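Local coordinates for ATP/GTP-binding site-containing protein A (Brucella abortus, PDB 6NTR) that acts in the periplasm to maintain the integrity of the cell envelope and is a determinant of Brucella virulence, at residues 222-225 / 230-233; 136-141 / 213-218. One frame throughout, in Å; residues are numbered along the deposited sequence.

Contacts 1 and 2 share one part of the barrel-like structure without touching: strand 207-214 runs up to the turn used in contact 2, and strand 222-225, which opens contact 1, is its antiparallel neighbour. Their centres lie about 20 Å apart, with segment 213-218 leading almost directly into 222-225. Contact 1 is buried, its centre about 11 Å from that of the chain, and is a continuous backbone ladder; contact 2, its centre about 16 Å from that of the chain, is a single exposed ion pair between helix 126-138 and the turn. The side chain of M222 in contact 1 is about 5 Å from a bound glycerol, probably a crystallisation additive but possibly marking a pocket.

Contact 1: residues 222-225 / 230-233; sequences MTMD and SMRG. Unlike the reference sequence in segment 222-225: M222 (reference Leu).
M222 and G233 begin a backbone ladder that M224 and M231 continue, two hydrogen-bonded residue pairs between antiparallel strands whose directions differ by 166°. G233 N donates to M222 O at 2.8 Å, approaching from above the carbonyl plane, while the return bond from M222 N to G233 O, 2.9 Å long, is bent and weak. The second pair is more regular: M224 N to M231 O and M231 N to M224 O are both 2.8 Å and nearly straight, and the donors lie fairly close to the carbonyl planes. M231 O and M224 O also receive CA-H...O contacts, from T223 CA at 3.3 Å and S230 CA at 3.1 Å. The two strands are the arms of a beta hairpin in the wall of this barrel-like, antiparallel fold, with strands 207-214 and 8-19 on its flanks. In the non-hydrogen-bonded pairs the backbone polar groups turn to these strands: T223 bonds to N210 and D225 to R208, whereas S230 and R232 bond to strand 8-19. On the face carrying T223, D225, S230 and R232, the hydroxyl of T223 sits over the centre of the R232 guanidinium, its OG1 3.6 Å from R232 CZ. T223 OG1 stands beside the backbone N (chi1 -70°), which carries it across to the arginine. R232 makes long, weak ion pairs with D17 and D221, and S230 OG has a weak hydrogen bond with D17. D225 looks beyond the hairpin: its OD1 forms a salt bridge with R18 and accepts a hydrogen bond from G227 N. The opposite face is apolar, carrying selenomethionines M222 (leucine in the reference sequence), M224 and M231. M224 SE touches the terminal methyl of M231, CE, at 4.1 Å, and F50 packs against both side chains.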
loop_
_atom_site.group_PDB
_atom_site.type_symbol
_atom_site.label_atom_id
_atom_site.label_comp_id
_atom_site.label_asym_id
_atom_site.label_seq_id
_atom_site.Cartn_x
_atom_site.Cartn_y
_atom_site.Cartn_z
HETATM N N MSE A 222 0.568 9.880 -5.236
HETATM C CA MSE A 222 -0.397 8.815 -5.188
HETATM C C MSE A 222 -1.785 9.214 -5.487
HETATM O O MSE A 222 -2.162 10.357 -5.278
HETATM C CB MSE A 222 -0.471 8.200 -3.806
HETATM C CG MSE A 222 0.535 8.797 -2.846
HETATM SE SE MSE A 222 1.355 7.230 -2.103
HETATM C CE MSE A 222 -0.285 6.415 -1.433
ATOM N N THR A 223 -2.531 8.300 -6.064
ATOM C CA THR A 223 -3.929 8.502 -6.297
ATOM C C THR A 223 -4.551 7.158 -6.027
ATOM O O THR A 223 -4.130 6.172 -6.569
ATOM C CB THR A 223 -4.223 8.954 -7.729
ATOM O OG1 THR A 223 -3.747 10.282 -7.909
ATOM C CG2 THR A 223 -5.693 8.933 -7.987
HETATM N N MSE A 224 -5.581 7.124 -5.206
HETATM C CA MSE A 224 -6.208 5.877 -4.897
HETATM C C MSE A 224 -7.615 5.891 -5.354
HETATM O O MSE A 224 -8.386 6.712 -4.879
HETATM C CB MSE A 224 -6.085 5.671 -3.398
HETATM C CG MSE A 224 -4.601 5.625 -3.118
HETATM SE SE MSE A 224 -4.117 6.231 -1.333
HETATM C CE MSE A 224 -4.675 4.568 -0.473
ATOM N N ASP A 225 -7.978 4.976 -6.238
ATOM C CA ASP A 225 -9.322 4.894 -6.742
ATOM C C ASP A 225 -9.965 3.772 -5.982
ATOM O O ASP A 225 -9.567 2.637 -6.089
ATOM C CB ASP A 225 -9.296 4.576 -8.237
ATOM C CG ASP A 225 -10.547 5.012 -8.969
ATOM O OD1 ASP A 225 -11.628 4.516 -8.655
ATOM O OD2 ASP A 225 -10.448 5.833 -9.886
ATOM N N SER A 230 -12.200 8.733 -5.153
ATOM C CA SER A 230 -10.765 8.605 -5.226
ATOM C C SER A 230 -10.120 9.631 -4.310
ATOM O O SER A 230 -10.668 10.707 -4.049
ATOM C CB SER A 230 -10.268 8.754 -6.672
ATOM O OG SER A 230 -10.884 9.860 -7.291
HETATM N N MSE A 231 -8.916 9.294 -3.853
HETATM C CA MSE A 231 -8.150 10.127 -2.971
HETATM C C MSE A 231 -6.836 10.411 -3.608
HETATM O O MSE A 231 -6.384 9.659 -4.479
HETATM C CB MSE A 231 -7.812 9.363 -1.713
HETATM C CG MSE A 231 -9.039 8.967 -0.928
HETATM SE SE MSE A 231 -8.370 8.172 0.724
HETATM C CE MSE A 231 -6.567 8.892 0.563
ATOM N N ARG A 232 -6.225 11.520 -3.195
ATOM C CA ARG A 232 -4.941 11.947 -3.691
ATOM C C ARG A 232 -3.974 11.950 -2.526
ATOM O O ARG A 232 -4.348 12.290 -1.423
ATOM C CB ARG A 232 -5.037 13.375 -4.220
ATOM C CG ARG A 232 -5.501 13.515 -5.647
ATOM C CD ARG A 232 -4.355 13.925 -6.547
ATOM N NE ARG A 232 -4.720 13.850 -7.952
ATOM C CZ ARG A 232 -3.849 13.757 -8.944
ATOM N NH1 ARG A 232 -2.557 13.727 -8.691
ATOM N NH2 ARG A 232 -4.273 13.695 -10.195
ATOM N N GLY A 233 -2.738 11.547 -2.758
ATOM C CA GLY A 233 -1.750 11.576 -1.710
ATOM C C GLY A 233 -0.516 12.274 -2.204
ATOM O O GLY A 233 0.149 11.788 -3.089
#

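Contact 2: residues 136-141 / 213-218; sequences KAEAGQ and LYRNGI
E138 and R215 carry the contact through a salt bridge in which R215 NH1 lies 3.4 Å from E138 OE2, a hydrogen bond that is both long and bent (134°), and therefore weak. The carboxylate and guanidinium planes are 50° apart and only OE2 approaches, so this is not a coplanar, two-pronged pairing. The same oxygen rests closely on the arginine's aliphatic part, 3.0 Å from R215 CG and 3.1 Å from R215 CD. E138 reaches across with an extended chain, while R215 bends at chi3 (66°), bringing NH1 round to an oxygen that already lies beside its methylenes. The two side chains cross at about a right angle. E138 is the last residue of helix 126-138, and R215 lies in a tight turn. The helix is closed by a Schellman motif with G140 at positive phi: Q141 N bonds to K136 O at 2.8 Å and G140 N to A137 O. R215 occupies the type I beta turn from Y214 to G217 at the end of strand 207-214, where N216 forms an Asx turn, its OD1 accepting from I218 N at 3.1 Å. Further in, W188 of strand 187-195 touches both E138 and R215 and is their common neighbour; L213 packs on V190 of the same strand. The carboxylate sits at the carboxyl end of a helix, where the helix dipole would probably disfavour a negative charge, and R215 may partly offset this. Exposure and the long, bent bond suggest a weak surface pair for which water can probably compete; both residues touch crystal neighbours, which may influence their conformation.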
loop_
_atom_site.group_PDB
_atom_site.type_symbol
_atom_site.label_atom_id
_atom_site.label_comp_id
_atom_site.label_asym_id
_atom_site.label_seq_id
_atom_site.Cartn_x
_atom_site.Cartn_y
_atom_site.Cartn_z
ATOM N N LYS A 136 11.249 -5.799 -12.703
ATOM C CA LYS A 136 10.545 -5.809 -13.973
ATOM C C LYS A 136 10.624 -4.444 -14.642
ATOM O O LYS A 136 10.895 -4.342 -15.839
ATOM C CB LYS A 136 9.099 -6.254 -13.751
ATOM C CG LYS A 136 9.039 -7.675 -13.195
ATOM C CD LYS A 136 7.756 -8.421 -13.504
ATOM C CE LYS A 136 7.933 -9.925 -13.259
ATOM N NZ LYS A 136 6.850 -10.774 -13.840
ATOM N N ALA A 137 10.455 -3.375 -13.867
ATOM C CA ALA A 137 10.525 -2.037 -14.442
ATOM C C ALA A 137 11.914 -1.729 -14.967
ATOM O O ALA A 137 12.063 -1.176 -16.061
ATOM C CB ALA A 137 10.119 -1.003 -13.401
ATOM N N GLU A 138 12.942 -2.063 -14.187
ATOM C CA GLU A 138 14.322 -1.802 -14.591
ATOM C C GLU A 138 14.681 -2.553 -15.863
ATOM O O GLU A 138 15.440 -2.051 -16.699
ATOM C CB GLU A 138 15.277 -2.213 -13.471
ATOM C CG GLU A 138 15.429 -1.217 -12.352
ATOM C CD GLU A 138 16.458 -1.658 -11.354
ATOM O OE1 GLU A 138 16.781 -2.863 -11.305
ATOM O OE2 GLU A 138 16.966 -0.793 -10.626
ATOM N N ALA A 139 14.178 -3.775 -15.993
ATOM C CA ALA A 139 14.378 -4.651 -17.128
ATOM C C ALA A 139 13.425 -4.352 -18.275
ATOM O O ALA A 139 13.206 -5.210 -19.133
ATOM C CB ALA A 139 14.226 -6.102 -16.679
ATOM N N GLY A 140 12.839 -3.170 -18.287
ATOM C CA GLY A 140 11.963 -2.762 -19.359
ATOM C C GLY A 140 10.543 -3.275 -19.438
ATOM O O GLY A 140 9.829 -2.926 -20.355
ATOM N N GLN A 141 10.119 -4.082 -18.485
ATOM C CA GLN A 141 8.766 -4.601 -18.509
ATOM C C GLN A 141 7.776 -3.464 -18.274
ATOM O O GLN A 141 8.085 -2.526 -17.566
ATOM C CB GLN A 141 8.611 -5.688 -17.462
ATOM C CG GLN A 141 7.923 -6.939 -17.950
ATOM C CD GLN A 141 8.460 -8.182 -17.291
ATOM O OE1 GLN A 141 9.627 -8.248 -16.933
ATOM N NE2 GLN A 141 7.612 -9.177 -17.129
ATOM N N LEU A 213 7.010 5.943 -8.925
ATOM C CA LEU A 213 7.941 5.169 -8.127
ATOM C C LEU A 213 9.421 5.324 -8.432
ATOM O O LEU A 213 9.814 5.335 -9.582
ATOM C CB LEU A 213 7.545 3.705 -8.252
ATOM C CG LEU A 213 8.516 2.581 -7.943
ATOM C CD1 LEU A 213 8.459 2.244 -6.471
ATOM C CD2 LEU A 213 8.141 1.360 -8.748
ATOM N N TYR A 214 10.225 5.448 -7.383
ATOM C CA TYR A 214 11.677 5.571 -7.473
ATOM C C TYR A 214 12.326 4.197 -7.441
ATOM O O TYR A 214 11.761 3.232 -6.935
ATOM C CB TYR A 214 12.235 6.416 -6.325
ATOM C CG TYR A 214 11.883 7.859 -6.433
ATOM C CD1 TYR A 214 10.619 8.305 -6.088
ATOM C CD2 TYR A 214 12.803 8.783 -6.898
ATOM C CE1 TYR A 214 10.272 9.633 -6.204
ATOM C CE2 TYR A 214 12.471 10.111 -7.017
ATOM C CZ TYR A 214 11.202 10.531 -6.669
ATOM O OH TYR A 214 10.857 11.853 -6.788
ATOM N N ARG A 215 13.538 4.120 -7.985
ATOM C CA ARG A 215 14.289 2.870 -7.936
ATOM C C ARG A 215 14.541 2.387 -6.504
ATOM O O ARG A 215 14.733 1.181 -6.294
ATOM C CB ARG A 215 15.618 3.049 -8.673
ATOM C CG ARG A 215 16.052 1.862 -9.464
ATOM C CD ARG A 215 16.915 2.313 -10.617
ATOM N NE ARG A 215 18.186 2.909 -10.206
ATOM C CZ ARG A 215 19.382 2.421 -10.533
ATOM N NH1 ARG A 215 19.476 1.344 -11.301
ATOM N NH2 ARG A 215 20.486 3.028 -10.125
ATOM N N ASN A 216 14.546 3.291 -5.518
ATOM C CA ASN A 216 14.858 2.944 -4.136
ATOM C C ASN A 216 13.618 2.684 -3.298
ATOM O O ASN A 216 13.702 2.697 -2.064
ATOM C CB ASN A 216 15.701 4.042 -3.487
ATOM C CG ASN A 216 15.008 5.388 -3.487
ATOM O OD1 ASN A 216 13.808 5.477 -3.731
ATOM N ND2 ASN A 216 15.759 6.444 -3.196
ATOM N N GLY A 217 12.473 2.469 -3.937
ATOM C CA GLY A 217 11.249 2.142 -3.256
ATOM C C GLY A 217 10.389 3.324 -2.886
ATOM O O GLY A 217 9.211 3.143 -2.606
ATOM N N ILE A 218 10.943 4.529 -2.860
ATOM C CA ILE A 218 10.141 5.680 -2.494
ATOM C C ILE A 218 9.045 5.836 -3.528
ATOM O O ILE A 218 9.185 5.399 -4.661
ATOM C CB ILE A 218 11.034 6.926 -2.405
ATOM C CG1 ILE A 218 12.077 6.725 -1.305
ATOM C CG2 ILE A 218 10.222 8.160 -2.101
ATOM C CD1 ILE A 218 12.877 7.951 -0.995
#